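Local coordinates for diaminopimelate decarboxylase (Aquifex aeolicus, PDB 2P3E), which probably catalyses the pyridoxal 5'-phosphate-dependent decarboxylation of meso-diaminopimelate to L-lysine, the last step of lysine biosynthesis by the diaminopimelate pathway, at residues Glu115-Val120 and Gly143-Lys148; Tyr377-Ser382 and Ala391-Val396. All coordinates share one frame; numbering follows the deposited sequence.

Interaction 1 of 2, residues Glu115-Val120 and Gly143-Lys148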
loop_
_atom_site.group_PDB
_atom_site.type_symbol
_atom_site.label_atom_id
_atom_site.label_comp_id
_atom_site.label_asym_id
_atom_site.label_seq_id
_atom_site.Cartn_x
_atom_site.Cartn_y
_atom_site.Cartn_z
ATOM N N GLU B 115 9.888 -19.736 -6.574
ATOM C CA GLU B 115 9.354 -19.902 -5.238
ATOM C C GLU B 115 9.037 -21.355 -4.937
ATOM O O GLU B 115 9.374 -21.850 -3.863
ATOM C CB GLU B 115 8.097 -19.055 -5.034
ATOM C CG GLU B 115 8.383 -17.560 -4.987
ATOM C CD GLU B 115 7.107 -16.736 -4.918
ATOM O OE1 GLU B 115 6.254 -16.904 -5.808
ATOM O OE2 GLU B 115 6.973 -15.941 -3.964
ATOM N N LEU B 116 8.375 -22.029 -5.878
ATOM C CA LEU B 116 8.054 -23.457 -5.719
ATOM C C LEU B 116 9.317 -24.315 -5.677
ATOM O O LEU B 116 9.440 -25.199 -4.830
ATOM C CB LEU B 116 7.102 -23.916 -6.816
ATOM C CG LEU B 116 5.619 -23.505 -6.731
ATOM C CD1 LEU B 116 4.864 -24.177 -7.844
ATOM C CD2 LEU B 116 5.022 -23.929 -5.392
ATOM N N THR B 117 10.267 -24.032 -6.574
ATOM C CA THR B 117 11.554 -24.748 -6.584
ATOM C C THR B 117 12.277 -24.614 -5.249
ATOM O O THR B 117 12.748 -25.609 -4.686
ATOM C CB THR B 117 12.484 -24.300 -7.755
ATOM O OG1 THR B 117 11.773 -24.392 -8.987
ATOM C CG2 THR B 117 13.720 -25.210 -7.863
ATOM N N ASP B 118 12.342 -23.387 -4.732
ATOM C CA ASP B 118 12.985 -23.117 -3.451
ATOM C C ASP B 118 12.322 -23.860 -2.290
ATOM O O ASP B 118 13.008 -24.401 -1.415
ATOM C CB ASP B 118 13.005 -21.612 -3.179
ATOM C CG ASP B 118 13.999 -20.870 -4.066
ATOM O OD1 ASP B 118 14.751 -21.513 -4.840
ATOM O OD2 ASP B 118 14.029 -19.629 -3.988
ATOM N N ALA B 119 10.990 -23.880 -2.276
ATOM C CA ALA B 119 10.264 -24.530 -1.189
ATOM C C ALA B 119 10.399 -26.059 -1.259
ATOM O O ALA B 119 10.559 -26.711 -0.248
ATOM C CB ALA B 119 8.792 -24.107 -1.193
ATOM N N VAL B 120 10.316 -26.618 -2.459
ATOM C CA VAL B 120 10.487 -28.075 -2.631
ATOM C C VAL B 120 11.891 -28.449 -2.172
ATOM O O VAL B 120 12.066 -29.349 -1.358
ATOM C CB VAL B 120 10.207 -28.525 -4.087
ATOM C CG1 VAL B 120 10.656 -29.969 -4.325
ATOM C CG2 VAL B 120 8.723 -28.384 -4.395
ATOM N N GLY B 143 9.928 -33.747 -9.371
ATOM C CA GLY B 143 10.639 -34.667 -10.263
ATOM C C GLY B 143 12.011 -34.159 -10.694
ATOM O O GLY B 143 13.004 -34.879 -10.583
ATOM N N LYS B 144 12.061 -32.902 -11.142
ATOM C CA LYS B 144 13.302 -32.276 -11.611
ATOM C C LYS B 144 14.370 -32.173 -10.521
ATOM O O LYS B 144 15.570 -32.168 -10.816
ATOM C CB LYS B 144 13.021 -30.894 -12.215
ATOM C CG LYS B 144 12.414 -30.926 -13.606
ATOM N N LEU B 145 13.937 -32.094 -9.266
ATOM C CA LEU B 145 14.857 -31.978 -8.137
ATOM C C LEU B 145 15.179 -33.340 -7.521
ATOM O O LEU B 145 15.965 -33.435 -6.573
ATOM C CB LEU B 145 14.285 -31.016 -7.074
ATOM C CG LEU B 145 14.424 -29.493 -7.222
ATOM C CD1 LEU B 145 13.927 -28.970 -8.571
ATOM C CD2 LEU B 145 13.693 -28.763 -6.091
ATOM N N GLY B 146 14.582 -34.393 -8.081
ATOM C CA GLY B 146 14.648 -35.748 -7.509
ATOM C C GLY B 146 14.150 -35.769 -6.077
ATOM O O GLY B 146 14.702 -36.474 -5.216
ATOM N N LYS B 147 13.114 -34.978 -5.810
ATOM C CA LYS B 147 12.566 -34.880 -4.461
ATOM C C LYS B 147 11.071 -35.203 -4.494
ATOM O O LYS B 147 10.489 -35.396 -5.563
ATOM C CB LYS B 147 12.794 -33.478 -3.876
ATOM C CG LYS B 147 14.225 -33.189 -3.426
ATOM C CD LYS B 147 14.251 -32.064 -2.399
ATOM C CE LYS B 147 15.590 -31.357 -2.321
ATOM N NZ LYS B 147 16.766 -32.263 -2.309
ATOM N N LYS B 148 10.471 -35.284 -3.311
ATOM C CA LYS B 148 9.021 -35.351 -3.187
ATOM C C LYS B 148 8.488 -34.027 -2.633
ATOM O O LYS B 148 9.133 -33.401 -1.786
ATOM C CB LYS B 148 8.613 -36.482 -2.240
ATOM C CG LYS B 148 9.050 -37.877 -2.666
ATOM C CD LYS B 148 8.421 -38.312 -3.967
ATOM C CE LYS B 148 8.735 -39.786 -4.263
ATOM N NZ LYS B 148 7.673 -40.644 -3.671
HETATM O O HOH W 1 9.908 -30.994 -0.755
#
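In the α/β-barrel, helix 113-121 meets the C-terminal end of helix 132-145 and the loop after it, where Thr117 and Val120 touch Leu145 and Lys147. Leu145 lies across both residues of the first helix: CD1 meets Thr117, and CD2 lies between Thr117 and Val120. Leu145 CD1 approaches Thr117 CG2 at 3.8 Å, while Leu145 CD2 packs on Val120 CG1 at 3.7 Å and also rests 3.6 Å from the backbone Thr117 O. In Val120, CG1 stands anti to the backbone N (chi1 168°), which sends this methyl between Leu145 CD2 and Lys147 CB. Thr117 turns its methyl to the contact and its hydroxyl back to its own helix, where OG1 is hydrogen-bonded to Glu113 O. The aliphatic part of Lys147 slides past Val120 in the opposite direction, its CD 3.6 Å from Val120 O, before a bend at chi4 carries the amine away. A water within hydrogen-bonding distance of Val120 O (2.8 Å) and Lys148 O (2.7 Å) links the two backbones. Gly146, with positive phi, ends the second helix in a Schellman motif. Adjacent helices packed through apolar side chains, with strand 126-129 between them in sequence, are characteristic of the TIM-barrel's repeating β/α order.

Interaction 2 of 2, residues Tyr377-Ser382 and Ala391-Val396; sequences YGFAMS and AAEVLV
Beside the barrel, in the β-domain of this class-II decarboxylase, a short 3-10 turn at 379-381 packs against the start of strand 392-397 through a carboxylate-on-ring stack. The carboxylate of Glu393 lies over one face of the Phe379 ring, displaced toward its rim, with the two planes only 22° apart. Glu393 CD stands 3.9 Å from Phe379 CG, and Glu393 OE2 reaches the root of the side chain, 3.5 Å from Phe379 CB. Phe379 CG is anti to the backbone N (chi1 -166°), a setting that swings the ring out from the turn toward the strand. Polar bonds fix the carboxylate from outside the pair: Tyr39 OH is hydrogen-bonded to OE2 and Asn69 ND2 to OE1, so both oxygens of this buried group have partners. An alanine in place of Phe379 would probably leave the Glu393 carboxylate without its flat neighbour and open a gap between turn and strand. The turn itself is tied by Met381 N to Gly378 O and Ser382 N to Phe379 O; it begins two residues after Tyr377, which by similarity binds both pyridoxal phosphate and substrate, and Tyr385 of the second subunit packs on Ala380 and Met381. Backbone and water contacts complete the junction: Phe379 CE1 comes within 3.5 Å of Ala391 O, and a water donates to Ser382 OG at 2.9 Å while accepting from Ala391 N at 3.0 Å.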
loop_
_atom_site.group_PDB
_atom_site.type_symbol
_atom_site.label_atom_id
_atom_site.label_comp_id
_atom_site.label_asym_id
_atom_site.label_seq_id
_atom_site.Cartn_x
_atom_site.Cartn_y
_atom_site.Cartn_z
ATOM N N TYR B 377 -1.058 -6.585 9.845
ATOM C CA TYR B 377 -1.503 -5.874 8.619
ATOM C C TYR B 377 -1.370 -4.344 8.776
ATOM O O TYR B 377 -2.199 -3.575 8.289
ATOM C CB TYR B 377 -2.944 -6.309 8.259
ATOM C CG TYR B 377 -3.075 -7.818 8.306
ATOM C CD1 TYR B 377 -2.501 -8.612 7.305
ATOM C CD2 TYR B 377 -3.714 -8.451 9.367
ATOM C CE1 TYR B 377 -2.591 -10.010 7.340
ATOM C CE2 TYR B 377 -3.799 -9.861 9.422
ATOM C CZ TYR B 377 -3.235 -10.620 8.407
ATOM O OH TYR B 377 -3.331 -11.991 8.458
ATOM N N GLY B 378 -0.327 -3.926 9.494
ATOM C CA GLY B 378 -0.035 -2.502 9.715
ATOM C C GLY B 378 1.210 -2.142 8.921
ATOM O O GLY B 378 1.141 -1.790 7.741
ATOM N N PHE B 379 2.376 -2.296 9.541
ATOM C CA PHE B 379 3.603 -2.100 8.791
ATOM C C PHE B 379 3.655 -2.972 7.531
ATOM O O PHE B 379 4.219 -2.562 6.518
ATOM C CB PHE B 379 4.867 -2.367 9.639
ATOM C CG PHE B 379 6.121 -1.850 8.985
ATOM C CD1 PHE B 379 6.580 -0.562 9.259
ATOM C CD2 PHE B 379 6.813 -2.628 8.055
ATOM C CE1 PHE B 379 7.743 -0.060 8.637
ATOM C CE2 PHE B 379 7.963 -2.127 7.405
ATOM C CZ PHE B 379 8.423 -0.841 7.700
ATOM N N ALA B 380 3.073 -4.163 7.594
ATOM C CA ALA B 380 3.093 -5.116 6.485
ATOM C C ALA B 380 2.553 -4.518 5.162
ATOM O O ALA B 380 3.009 -4.892 4.078
ATOM C CB ALA B 380 2.342 -6.412 6.857
ATOM N N MET B 381 1.609 -3.579 5.270
ATOM C CA MET B 381 1.000 -2.942 4.089
ATOM C C MET B 381 1.489 -1.504 3.866
ATOM O O MET B 381 0.980 -0.802 3.001
ATOM C CB MET B 381 -0.535 -2.982 4.183
ATOM C CG MET B 381 -1.091 -4.398 4.395
ATOM S SD MET B 381 -2.910 -4.474 4.367
ATOM C CE MET B 381 -3.215 -4.639 2.630
ATOM N N SER B 382 2.492 -1.089 4.643
ATOM C CA SER B 382 3.083 0.244 4.551
ATOM C C SER B 382 3.885 0.441 3.248
ATOM O O SER B 382 4.649 -0.456 2.803
ATOM C CB SER B 382 3.965 0.496 5.787
ATOM O OG SER B 382 4.513 1.795 5.785
ATOM N N ALA B 391 8.136 4.019 8.982
ATOM C CA ALA B 391 8.366 4.263 10.399
ATOM C C ALA B 391 9.462 3.376 10.962
ATOM O O ALA B 391 9.691 2.265 10.462
ATOM C CB ALA B 391 7.071 3.999 11.160
ATOM N N ALA B 392 10.100 3.852 12.042
ATOM C CA ALA B 392 10.934 2.977 12.883
ATOM C C ALA B 392 10.004 1.984 13.607
ATOM O O ALA B 392 8.818 2.268 13.808
ATOM C CB ALA B 392 11.732 3.794 13.904
ATOM N N GLU B 393 10.559 0.828 13.968
ATOM C CA GLU B 393 9.866 -0.147 14.793
ATOM C C GLU B 393 10.702 -0.473 16.051
ATOM O O GLU B 393 11.885 -0.757 15.960
ATOM C CB GLU B 393 9.625 -1.433 14.010
ATOM C CG GLU B 393 8.607 -1.299 12.842
ATOM C CD GLU B 393 8.360 -2.648 12.137
ATOM O OE1 GLU B 393 9.319 -3.232 11.549
ATOM O OE2 GLU B 393 7.208 -3.132 12.152
ATOM N N VAL B 394 10.068 -0.454 17.214
ATOM C CA VAL B 394 10.768 -0.758 18.473
ATOM C C VAL B 394 10.012 -1.856 19.207
ATOM O O VAL B 394 8.796 -1.960 19.082
ATOM C CB VAL B 394 10.919 0.496 19.385
ATOM C CG1 VAL B 394 11.821 1.545 18.716
ATOM C CG2 VAL B 394 9.578 1.117 19.679
ATOM N N LEU B 395 10.750 -2.676 19.941
ATOM C CA LEU B 395 10.200 -3.790 20.705
ATOM C C LEU B 395 10.520 -3.577 22.193
ATOM O O LEU B 395 11.704 -3.496 22.585
ATOM C CB LEU B 395 10.803 -5.106 20.233
ATOM C CG LEU B 395 10.425 -6.414 20.970
ATOM C CD1 LEU B 395 8.977 -6.775 20.699
ATOM C CD2 LEU B 395 11.356 -7.522 20.518
ATOM N N VAL B 396 9.471 -3.464 22.998
ATOM C CA VAL B 396 9.609 -3.210 24.424
ATOM C C VAL B 396 9.483 -4.533 25.196
ATOM O O VAL B 396 8.691 -5.402 24.824
ATOM C CB VAL B 396 8.572 -2.187 24.913
ATOM C CG1 VAL B 396 8.775 -1.901 26.385
ATOM C CG2 VAL B 396 8.713 -0.874 24.151
HETATM O O HOH W 2 5.459 2.835 8.286
#

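How the interactions relate
The two contacts come in series along the chain, interaction 1 closing well before interaction 2 opens, and they do not touch: their centres are 33 Å apart and their nearest atoms about 14 Å. They share no helix or sheet. Interaction 1 joins two helices outside the parallel barrel sheet, at the periphery of the pyridoxal-binding domain and away from the annotated sites. Interaction 2 is buried nearer the middle of the chain, between the loop after strand 368-371 and a strand of the mixed β-sheet. The second subunit approaches both, with its Arg388 in a salt bridge with Glu115 and its Tyr385 packed on Tyr377, so the dimer interface reaches both regions.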